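Long-range contacts in mandelate racemase / muconate lactonizing enzyme, C-terminal domain protein (Pseudovibrio sp. JE062, PDB 4JHM), which is of unknown function but belongs to the enolase superfamily, pairing an enolase-type N-terminal domain with a TIM-barrel-type C-terminal domain: residues L195-F200 / E219-P224; E243-G248 / W266-Q271; A138-F143 / I164-Y169; Y201-A206 / A223-Y228. All coordinates share one frame; numbering follows the deposited sequence.

Overall arrangement
Contacts 1, 2 and 3 lie side by side in the barrel and are mostly buried; contact 4 also buries most of its residues but sits farther out, beside a second subunit. Contacts 1 and 3 pair parallel strands through backbone bonds and carry charged side chains, linked by the salt bridge from E222 to K165. Contact 2 continues round the same sheet from L221 and A223, yet its second segment is irregular and serine, aspartate and arginine side chains carry more of the bonding. Contact 4 shares A223 and P224 with contact 1 and joins a helix start to a loop, almost entirely through apolar groups.

Contact 1 of 4, residues L195-F200 / E219-P224; sequences LDTAGF and EWLEAP
L195 pairs through its backbone with the strand around L221: its N donates to W220 O at 3.2 Å, and its O receives E222 N at 2.8 Å. The leucine side chain shares a sheet face with L221, CB lying 4.4 Å from L221 CD1. D196 projects from the other face together with E222. Both carry CG anti to the backbone N (chi1 180° and 163°), their carboxylate planes turned 43° apart. D196 OD2 and E222 OE2 are both acceptors and make no bond to each other; E222 OE1 is held by a salt bridge from K165. The two parallel strands, with helix 203-215 between them in sequence, form one beta-alpha-beta unit of the barrel, and the acids stand at the C-terminal strand ends, where enolase-superfamily proteins keep their active site. D196 OD1 takes A198 N at 2.7 Å, making an Asx turn. T197 N extends the ladder to E222 O, while its OG1 donates to A223 O at 2.8 Å. G199, at positive phi inside the type I' turn from T197 to F200, sends its N to that same A223 O at 2.7 Å, arriving from the opposite face of the carbonyl plane.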
# COMPACT_ATOMS: atom_id res chain seq x y z
N LEU A 195 -6.63 -0.02 -32.60
CA LEU A 195 -6.93 -1.44 -32.74
C LEU A 195 -7.89 -1.89 -31.66
O LEU A 195 -7.67 -1.62 -30.48
CB LEU A 195 -5.63 -2.24 -32.65
CG LEU A 195 -5.73 -3.73 -32.95
CD1 LEU A 195 -6.17 -3.96 -34.38
CD2 LEU A 195 -4.38 -4.39 -32.69
N ASP A 196 -8.97 -2.57 -32.06
CA ASP A 196 -9.92 -3.15 -31.11
C ASP A 196 -9.87 -4.68 -31.16
O ASP A 196 -10.23 -5.28 -32.17
CB ASP A 196 -11.35 -2.65 -31.41
CG ASP A 196 -12.39 -3.23 -30.45
OD1 ASP A 196 -12.03 -4.12 -29.65
OD2 ASP A 196 -13.56 -2.80 -30.49
N THR A 197 -9.41 -5.30 -30.07
CA THR A 197 -9.29 -6.76 -30.02
C THR A 197 -10.39 -7.39 -29.15
O THR A 197 -10.27 -8.53 -28.70
CB THR A 197 -7.91 -7.20 -29.50
OG1 THR A 197 -7.69 -6.67 -28.19
CG2 THR A 197 -6.80 -6.72 -30.43
N ALA A 198 -11.46 -6.63 -28.92
CA ALA A 198 -12.68 -7.14 -28.29
C ALA A 198 -12.45 -8.07 -27.11
O ALA A 198 -13.24 -8.98 -26.87
CB ALA A 198 -13.52 -7.84 -29.34
N GLY A 199 -11.37 -7.86 -26.38
CA GLY A 199 -11.12 -8.59 -25.14
C GLY A 199 -10.70 -10.04 -25.28
O GLY A 199 -10.59 -10.74 -24.29
N PHE A 200 -10.42 -10.49 -26.50
CA PHE A 200 -10.15 -11.91 -26.71
C PHE A 200 -8.68 -12.33 -26.65
O PHE A 200 -8.39 -13.52 -26.70
CB PHE A 200 -10.78 -12.38 -28.03
CG PHE A 200 -12.29 -12.33 -28.03
CD1 PHE A 200 -13.01 -12.38 -26.84
CD2 PHE A 200 -12.99 -12.24 -29.22
CE1 PHE A 200 -14.39 -12.33 -26.83
CE2 PHE A 200 -14.37 -12.20 -29.23
CZ PHE A 200 -15.07 -12.24 -28.03
N GLU A 219 -2.35 4.89 -31.84
CA GLU A 219 -3.13 5.80 -31.00
C GLU A 219 -3.61 5.14 -29.71
O GLU A 219 -3.30 5.62 -28.63
CB GLU A 219 -4.31 6.35 -31.82
CG GLU A 219 -5.22 7.31 -31.06
CD GLU A 219 -4.54 8.61 -30.70
OE1 GLU A 219 -3.33 8.75 -30.99
OE2 GLU A 219 -5.22 9.49 -30.13
N TRP A 220 -4.36 4.05 -29.82
CA TRP A 220 -4.77 3.31 -28.64
C TRP A 220 -5.14 1.85 -28.91
O TRP A 220 -5.57 1.50 -30.01
CB TRP A 220 -5.92 4.03 -27.90
CG TRP A 220 -7.29 3.86 -28.47
CD1 TRP A 220 -7.93 2.68 -28.74
CD2 TRP A 220 -8.22 4.89 -28.78
NE1 TRP A 220 -9.19 2.93 -29.22
CE2 TRP A 220 -9.39 4.28 -29.25
CE3 TRP A 220 -8.16 6.29 -28.72
CZ2 TRP A 220 -10.50 5.01 -29.66
CZ3 TRP A 220 -9.27 7.02 -29.12
CH2 TRP A 220 -10.42 6.38 -29.59
N LEU A 221 -4.94 1.01 -27.90
CA LEU A 221 -5.37 -0.37 -27.92
C LEU A 221 -6.65 -0.50 -27.12
O LEU A 221 -6.65 -0.28 -25.91
CB LEU A 221 -4.30 -1.29 -27.33
CG LEU A 221 -4.71 -2.75 -27.09
CD1 LEU A 221 -5.31 -3.34 -28.36
CD2 LEU A 221 -3.55 -3.60 -26.61
N GLU A 222 -7.74 -0.85 -27.78
CA GLU A 222 -9.04 -0.92 -27.13
C GLU A 222 -9.41 -2.37 -26.81
O GLU A 222 -9.34 -3.25 -27.67
CB GLU A 222 -10.11 -0.28 -28.03
CG GLU A 222 -11.54 -0.64 -27.66
CD GLU A 222 -12.57 0.09 -28.50
OE1 GLU A 222 -12.31 1.25 -28.90
OE2 GLU A 222 -13.65 -0.50 -28.75
N ALA A 223 -9.79 -2.61 -25.56
CA ALA A 223 -10.29 -3.92 -25.16
C ALA A 223 -9.25 -5.02 -25.41
O ALA A 223 -9.50 -5.94 -26.19
CB ALA A 223 -11.58 -4.24 -25.90
N PRO A 224 -8.08 -4.91 -24.77
CA PRO A 224 -7.03 -5.91 -24.96
C PRO A 224 -7.47 -7.28 -24.46
O PRO A 224 -7.31 -8.27 -25.17
CB PRO A 224 -5.86 -5.37 -24.13
CG PRO A 224 -6.47 -4.39 -23.17
CD PRO A 224 -7.68 -3.83 -23.86

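Contact 2 of 4, residues E243-G248 / W266-Q271; sequences EISSHG and WSDVRQ
Barrel strand 243-245 meets its neighbour round the barrel here, except that the neighbour, W266-Q271, is an irregular run instead of a well-formed strand. The backbone link is at I244, whose O accepts S267 N at 3.0 Å, in the carbonyl plane. The reciprocal bond uses a side chain: I244 N points almost straight at S267 OG, 3.0 Å away with 175° at the hydrogen. With chi1 at -49°, S267 turns OG anti to its carbonyl carbon and into the path of that N-H.

One residue on, S245 OG becomes a polar junction. It donates to D268 OD1, although the modelled length of that bond is doubtful, and it accepts from R270 NH2 at 3.0 Å, with the serine oxygen 25° out of the guanidinium plane. R270 NE adds a weak bond to the same oxygen. Beyond it, R270 NH2 makes a long, weak ion pair with E222 OE1, and W220 packs against the arginine. E243 reaches over as an extended chain and crosses the D268 side chain at about a right angle, CG lying 3.8 Å from S267 CB.

Farther along, S246 CB rests against the indole of W266, 3.8 Å from NE1. G248 brings bare backbone up to the arginine stem, its CA 3.7 Å from R270 CG. The two segments are consecutive elements in the wall of a TIM-type barrel, where the backbone pairing gives out after I244 and the side chains of S245, D268 and R270 take over the joining.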
# COMPACT_ATOMS: atom_id res chain seq x y z
N GLU A 243 -2.07 4.41 -24.92
CA GLU A 243 -3.41 4.55 -24.37
C GLU A 243 -4.12 3.19 -24.37
O GLU A 243 -4.25 2.55 -25.42
CB GLU A 243 -4.22 5.57 -25.18
CG GLU A 243 -5.63 5.85 -24.67
CD GLU A 243 -6.30 7.00 -25.40
OE1 GLU A 243 -5.64 7.63 -26.26
OE2 GLU A 243 -7.49 7.29 -25.12
N ILE A 244 -4.56 2.75 -23.20
CA ILE A 244 -5.29 1.49 -23.07
C ILE A 244 -6.73 1.76 -22.68
O ILE A 244 -7.00 2.38 -21.65
CB ILE A 244 -4.66 0.58 -21.99
CG1 ILE A 244 -3.16 0.38 -22.28
CG2 ILE A 244 -5.37 -0.75 -21.93
CD1 ILE A 244 -2.86 -0.16 -23.66
N SER A 245 -7.67 1.31 -23.52
CA SER A 245 -9.08 1.63 -23.32
C SER A 245 -9.91 0.37 -23.07
O SER A 245 -9.54 -0.71 -23.50
CB SER A 245 -9.62 2.38 -24.53
OG SER A 245 -10.70 3.21 -24.17
N SER A 246 -11.04 0.53 -22.38
CA SER A 246 -11.92 -0.61 -22.08
C SER A 246 -12.77 -0.97 -23.29
O SER A 246 -12.73 -0.28 -24.31
CB SER A 246 -12.82 -0.31 -20.88
OG SER A 246 -13.86 0.61 -21.22
N HIS A 247 -13.54 -2.05 -23.17
CA HIS A 247 -14.47 -2.45 -24.22
C HIS A 247 -15.67 -1.52 -24.22
O HIS A 247 -16.34 -1.35 -25.24
CB HIS A 247 -14.90 -3.90 -24.00
CG HIS A 247 -15.99 -4.35 -24.92
ND1 HIS A 247 -15.75 -4.95 -26.13
CD2 HIS A 247 -17.34 -4.30 -24.79
CE1 HIS A 247 -16.89 -5.24 -26.72
NE2 HIS A 247 -17.88 -4.85 -25.93
N GLY A 248 -15.96 -0.93 -23.06
CA GLY A 248 -16.93 0.16 -22.96
C GLY A 248 -18.36 -0.27 -22.72
O GLY A 248 -19.26 0.57 -22.70
N TRP A 266 -7.21 2.17 -16.52
CA TRP A 266 -7.45 2.77 -17.83
C TRP A 266 -6.63 4.02 -18.09
O TRP A 266 -6.32 4.77 -17.17
CB TRP A 266 -8.92 3.17 -17.94
CG TRP A 266 -9.91 2.07 -17.74
CD1 TRP A 266 -9.71 0.73 -17.91
CD2 TRP A 266 -11.28 2.22 -17.36
NE1 TRP A 266 -10.87 0.04 -17.65
CE2 TRP A 266 -11.85 0.94 -17.31
CE3 TRP A 266 -12.08 3.32 -17.06
CZ2 TRP A 266 -13.18 0.73 -16.97
CZ3 TRP A 266 -13.40 3.11 -16.71
CH2 TRP A 266 -13.93 1.82 -16.68
N SER A 267 -6.33 4.27 -19.36
CA SER A 267 -5.74 5.54 -19.80
C SER A 267 -6.83 6.54 -20.20
O SER A 267 -6.58 7.73 -20.34
CB SER A 267 -4.82 5.31 -20.99
OG SER A 267 -3.92 4.24 -20.73
N ASP A 268 -8.04 6.03 -20.40
CA ASP A 268 -9.21 6.86 -20.65
C ASP A 268 -10.42 6.16 -20.07
O ASP A 268 -10.29 5.18 -19.34
CB ASP A 268 -9.41 7.10 -22.16
CG ASP A 268 -9.59 5.81 -22.95
OD1 ASP A 268 -10.17 4.84 -22.42
OD2 ASP A 268 -9.14 5.77 -24.12
N VAL A 269 -11.61 6.66 -20.37
CA VAL A 269 -12.82 5.92 -20.05
C VAL A 269 -13.69 5.89 -21.29
O VAL A 269 -13.75 6.86 -22.04
CB VAL A 269 -13.56 6.47 -18.82
CG1 VAL A 269 -12.97 7.79 -18.37
CG2 VAL A 269 -15.06 6.59 -19.08
N ARG A 270 -14.33 4.75 -21.52
CA ARG A 270 -15.10 4.54 -22.72
C ARG A 270 -16.50 4.10 -22.34
O ARG A 270 -16.69 3.03 -21.77
CB ARG A 270 -14.43 3.49 -23.60
CG ARG A 270 -15.32 2.97 -24.72
CD ARG A 270 -14.56 1.94 -25.55
NE ARG A 270 -13.22 2.43 -25.83
CZ ARG A 270 -12.93 3.33 -26.76
NH1 ARG A 270 -13.90 3.81 -27.53
NH2 ARG A 270 -11.68 3.74 -26.93
N GLN A 271 -17.46 4.96 -22.64
CA GLN A 271 -18.85 4.69 -22.32
C GLN A 271 -19.69 5.02 -23.53
O GLN A 271 -19.25 5.73 -24.43
CB GLN A 271 -19.31 5.54 -21.15
CG GLN A 271 -18.61 5.24 -19.85
CD GLN A 271 -19.16 4.01 -19.17
OE1 GLN A 271 -18.95 2.89 -19.63
NE2 GLN A 271 -19.86 4.21 -18.05

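Contact 3 of 4, residues A138-F143 / I164-Y169; sequences ASTPMF and IKLHCY
I164 meets T140 through methyl groups, CG2 against CG2 at 3.4 Å, the two side chains crossing at about a right angle. K165 then carries the parallel pairing. Its N donates to A138 O at 3.1 Å and its O receives T140 N at 3.1 Å with 173° at the hydrogen, as expected between the adjacent barrel strands of the beta-alpha-beta unit built from strand 133-139, helix 149-159 and strand 163-167. The K165 side chain lies on the face of S139, CE beside S139 OG at 3.2 Å. Its NZ goes on to salt bridges with E324 and E222, and E324 also accepts from S139 OG.

Two bonds hold H167 to T140. Its backbone N donates to T140 OG1 at 3.2 Å; the threonine hydroxyl, at chi1 86°, sits between its own N and carbonyl carbon and donates in turn to P141 O. The imidazole ND1 donates to T140 O at 2.8 Å, lying in the plane of that carbonyl, while the oxygen is only 6° out of the ring plane. Past C168, the Y169 ring takes the methyl end of M142, a selenomethionine: CE lies 3.4 Å from Y169 CD1.

The near-coplanar bond probably restrains the rotation of the H167 ring with ND1 as the donor; NE2, across the ring, makes a weak hydrogen bond with D196 OD2 on the adjoining strand. T140 thus holds both the backbone and the ring of H167.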
# COMPACT_ATOMS: atom_id res chain seq x y z
N ALA A 138 -12.77 6.61 -38.60
CA ALA A 138 -13.54 5.58 -39.27
C ALA A 138 -13.37 4.27 -38.51
O ALA A 138 -12.26 3.76 -38.36
CB ALA A 138 -13.07 5.43 -40.71
N SER A 139 -14.48 3.73 -38.01
CA SER A 139 -14.45 2.47 -37.29
C SER A 139 -14.78 1.37 -38.28
O SER A 139 -15.92 1.26 -38.74
CB SER A 139 -15.46 2.50 -36.14
OG SER A 139 -15.04 1.67 -35.08
N THR A 140 -13.79 0.55 -38.61
CA THR A 140 -13.86 -0.29 -39.81
C THR A 140 -14.48 -1.66 -39.55
O THR A 140 -14.50 -2.13 -38.42
CB THR A 140 -12.46 -0.53 -40.40
OG1 THR A 140 -11.84 -1.64 -39.75
CG2 THR A 140 -11.58 0.71 -40.23
N PRO A 141 -14.98 -2.30 -40.62
CA PRO A 141 -15.41 -3.68 -40.53
C PRO A 141 -14.21 -4.62 -40.61
O PRO A 141 -13.09 -4.18 -40.86
CB PRO A 141 -16.29 -3.85 -41.77
CG PRO A 141 -15.71 -2.90 -42.76
CD PRO A 141 -15.18 -1.74 -41.97
N MSE A 142 -14.45 -5.91 -40.41
CA MSE A 142 -13.39 -6.90 -40.47
C MSE A 142 -13.41 -7.56 -41.82
O MSE A 142 -14.46 -8.02 -42.27
CB MSE A 142 -13.62 -7.88 -39.33
CG MSE A 142 -13.29 -9.33 -39.67
SE MSE A 142 -13.82 -10.44 -38.14
CE MSE A 142 -12.39 -11.78 -38.31
N PHE A 143 -12.27 -7.59 -42.49
CA PHE A 143 -12.16 -8.29 -43.76
C PHE A 143 -11.49 -9.65 -43.56
O PHE A 143 -10.78 -9.87 -42.58
CB PHE A 143 -11.37 -7.45 -44.77
CG PHE A 143 -11.96 -6.09 -45.01
CD1 PHE A 143 -13.23 -5.96 -45.56
CD2 PHE A 143 -11.25 -4.94 -44.70
CE1 PHE A 143 -13.77 -4.71 -45.79
CE2 PHE A 143 -11.79 -3.69 -44.94
CZ PHE A 143 -13.06 -3.57 -45.48
N ILE A 164 -8.10 6.00 -38.04
CA ILE A 164 -8.81 4.77 -38.33
C ILE A 164 -8.65 3.77 -37.19
O ILE A 164 -7.53 3.44 -36.79
CB ILE A 164 -8.28 4.12 -39.62
CG1 ILE A 164 -8.48 5.07 -40.80
CG2 ILE A 164 -8.97 2.79 -39.86
CD1 ILE A 164 -7.97 4.53 -42.12
N LYS A 165 -9.77 3.30 -36.65
CA LYS A 165 -9.74 2.20 -35.69
C LYS A 165 -10.10 0.92 -36.41
O LYS A 165 -11.26 0.69 -36.75
CB LYS A 165 -10.69 2.43 -34.51
CG LYS A 165 -10.74 1.22 -33.57
CD LYS A 165 -11.59 1.47 -32.34
CE LYS A 165 -13.07 1.30 -32.62
NZ LYS A 165 -13.90 1.72 -31.45
N LEU A 166 -9.10 0.08 -36.62
CA LEU A 166 -9.29 -1.19 -37.28
C LEU A 166 -10.02 -2.16 -36.36
O LEU A 166 -9.63 -2.34 -35.22
CB LEU A 166 -7.94 -1.81 -37.64
CG LEU A 166 -6.98 -0.94 -38.45
CD1 LEU A 166 -5.57 -1.50 -38.34
CD2 LEU A 166 -7.43 -0.87 -39.89
N HIS A 167 -11.08 -2.78 -36.86
CA HIS A 167 -11.58 -3.99 -36.22
C HIS A 167 -10.87 -5.15 -36.88
O HIS A 167 -10.66 -5.14 -38.10
CB HIS A 167 -13.10 -4.12 -36.33
CG HIS A 167 -13.84 -3.31 -35.31
ND1 HIS A 167 -14.56 -2.18 -35.64
CD2 HIS A 167 -13.95 -3.45 -33.97
CE1 HIS A 167 -15.10 -1.67 -34.55
NE2 HIS A 167 -14.74 -2.42 -33.52
N CYS A 168 -10.45 -6.12 -36.08
CA CYS A 168 -9.56 -7.16 -36.56
C CYS A 168 -10.08 -8.56 -36.27
O CYS A 168 -11.22 -8.74 -35.82
CB CYS A 168 -8.17 -6.97 -35.93
SG CYS A 168 -8.17 -7.09 -34.13
N TYR A 169 -9.23 -9.55 -36.53
CA TYR A 169 -9.59 -10.94 -36.34
C TYR A 169 -9.69 -11.29 -34.86
O TYR A 169 -10.37 -12.24 -34.48
CB TYR A 169 -8.57 -11.83 -37.04
CG TYR A 169 -8.36 -11.45 -38.49
CD1 TYR A 169 -9.21 -11.91 -39.48
CD2 TYR A 169 -7.32 -10.61 -38.87
CE1 TYR A 169 -9.04 -11.56 -40.81
CE2 TYR A 169 -7.13 -10.25 -40.20
CZ TYR A 169 -7.99 -10.73 -41.16
OH TYR A 169 -7.83 -10.39 -42.48

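Contact 4 of 4, residues Y201-A206 / A223-Y228; sequences YTPEQA and APVSDY
With chi1 at -68°, V225 puts CG1 anti to its carbonyl carbon and up against Y201, while Y201, at chi1 -83°, swings its ring away to one side and presents its backbone and CB. The contact joins the N-terminal end of barrel helix 203-215 to the loop that follows strand 220-222, so the helix start is seated on the far end of its own beta-alpha-beta unit.

V225 CG1 does most of the touching. It lies 3.2 Å from Y201 O, 4.2 Å from P203 CD and 4.1 Å from A206 CB, touching Y201, just ahead of the N-cap, as well as the first turn. A206, whose CB points at the loop, adds a second apolar touch with P224 CB at 4.0 Å. The polar link across is slight: Y201 N donates weakly to P224 O at 3.4 Å, and Y201 CB leans on the same oxygen. The Y201 hydroxyl is tied elsewhere, to D175 OD2.

The helix start itself is closed by a capping box. T202, the N-cap, accepts Q205 N on its OG1 at 3.1 Å, and Q205 OE1 returns a weak bond from T202 N. T202 points away from the loop, and V225 meets P203 and A206 on the first turn. Farther along, the loop reaches a second subunit, where S226 packs on Q255 and Y228 on E256 of that other chain. An ST turn shapes this part of the loop, with S226 OG accepting Y228 N at 3.2 Å.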
# COMPACT_ATOMS: atom_id res chain seq x y z
N TYR A 201 -7.76 -11.38 -26.53
CA TYR A 201 -6.33 -11.72 -26.41
C TYR A 201 -5.98 -12.31 -25.05
O TYR A 201 -6.77 -12.24 -24.10
CB TYR A 201 -5.45 -10.49 -26.63
CG TYR A 201 -5.16 -10.13 -28.07
CD1 TYR A 201 -5.98 -10.56 -29.11
CD2 TYR A 201 -4.09 -9.31 -28.38
CE1 TYR A 201 -5.71 -10.21 -30.42
CE2 TYR A 201 -3.82 -8.94 -29.68
CZ TYR A 201 -4.63 -9.39 -30.69
OH TYR A 201 -4.35 -9.03 -31.99
N THR A 202 -4.79 -12.88 -24.96
CA THR A 202 -4.24 -13.35 -23.69
C THR A 202 -3.32 -12.28 -23.14
O THR A 202 -2.62 -11.60 -23.89
CB THR A 202 -3.41 -14.62 -23.89
OG1 THR A 202 -2.17 -14.30 -24.51
CG2 THR A 202 -4.16 -15.61 -24.75
N PRO A 203 -3.30 -12.11 -21.81
CA PRO A 203 -2.42 -11.13 -21.18
C PRO A 203 -1.06 -10.98 -21.88
O PRO A 203 -0.63 -9.86 -22.13
CB PRO A 203 -2.25 -11.69 -19.77
CG PRO A 203 -3.56 -12.34 -19.49
CD PRO A 203 -4.12 -12.81 -20.81
N GLU A 204 -0.42 -12.10 -22.18
CA GLU A 204 0.90 -12.11 -22.83
C GLU A 204 0.82 -11.50 -24.23
O GLU A 204 1.67 -10.70 -24.62
CB GLU A 204 1.46 -13.53 -22.91
CG GLU A 204 1.66 -14.21 -21.56
CD GLU A 204 0.36 -14.63 -20.89
OE1 GLU A 204 -0.71 -14.61 -21.54
OE2 GLU A 204 0.41 -15.00 -19.69
N GLN A 205 -0.20 -11.90 -24.98
CA GLN A 205 -0.43 -11.35 -26.31
C GLN A 205 -0.74 -9.86 -26.22
O GLN A 205 -0.23 -9.06 -27.01
CB GLN A 205 -1.59 -12.09 -26.99
CG GLN A 205 -1.24 -13.53 -27.38
CD GLN A 205 -2.44 -14.38 -27.72
OE1 GLN A 205 -3.56 -13.89 -27.92
NE2 GLN A 205 -2.22 -15.69 -27.80
N ALA A 206 -1.56 -9.49 -25.25
CA ALA A 206 -1.95 -8.10 -25.08
C ALA A 206 -0.71 -7.25 -24.89
O ALA A 206 -0.55 -6.22 -25.54
CB ALA A 206 -2.87 -7.95 -23.88
N ALA A 223 -9.79 -2.61 -25.56
CA ALA A 223 -10.29 -3.92 -25.16
C ALA A 223 -9.25 -5.02 -25.41
O ALA A 223 -9.50 -5.94 -26.19
CB ALA A 223 -11.58 -4.24 -25.90
N PRO A 224 -8.08 -4.91 -24.77
CA PRO A 224 -7.03 -5.91 -24.96
C PRO A 224 -7.47 -7.28 -24.46
O PRO A 224 -7.31 -8.27 -25.17
CB PRO A 224 -5.86 -5.37 -24.13
CG PRO A 224 -6.47 -4.39 -23.17
CD PRO A 224 -7.68 -3.83 -23.86
N VAL A 225 -8.03 -7.31 -23.26
CA VAL A 225 -8.54 -8.55 -22.67
C VAL A 225 -9.89 -8.31 -22.00
O VAL A 225 -10.50 -7.24 -22.15
CB VAL A 225 -7.54 -9.12 -21.65
CG1 VAL A 225 -6.28 -9.61 -22.35
CG2 VAL A 225 -7.16 -8.08 -20.61
N SER A 226 -10.38 -9.30 -21.26
CA SER A 226 -11.63 -9.15 -20.54
C SER A 226 -11.56 -7.93 -19.64
O SER A 226 -10.60 -7.76 -18.90
CB SER A 226 -11.90 -10.38 -19.67
OG SER A 226 -12.89 -10.10 -18.71
N ASP A 227 -12.60 -7.10 -19.70
CA ASP A 227 -12.64 -5.88 -18.89
C ASP A 227 -12.53 -6.16 -17.40
O ASP A 227 -12.19 -5.27 -16.63
CB ASP A 227 -13.95 -5.13 -19.14
CG ASP A 227 -13.90 -4.26 -20.36
OD1 ASP A 227 -13.05 -4.53 -21.23
OD2 ASP A 227 -14.71 -3.31 -20.44
N TYR A 228 -12.82 -7.39 -16.99
CA TYR A 228 -12.85 -7.72 -15.57
C TYR A 228 -11.50 -8.19 -15.06
O TYR A 228 -11.34 -8.41 -13.86
CB TYR A 228 -13.93 -8.76 -15.28
CG TYR A 228 -15.30 -8.28 -15.66
CD1 TYR A 228 -15.92 -7.28 -14.92
CD2 TYR A 228 -15.95 -8.78 -16.77
CE1 TYR A 228 -17.17 -6.81 -15.27
CE2 TYR A 228 -17.21 -8.33 -17.12
CZ TYR A 228 -17.81 -7.34 -16.37
OH TYR A 228 -19.06 -6.88 -16.72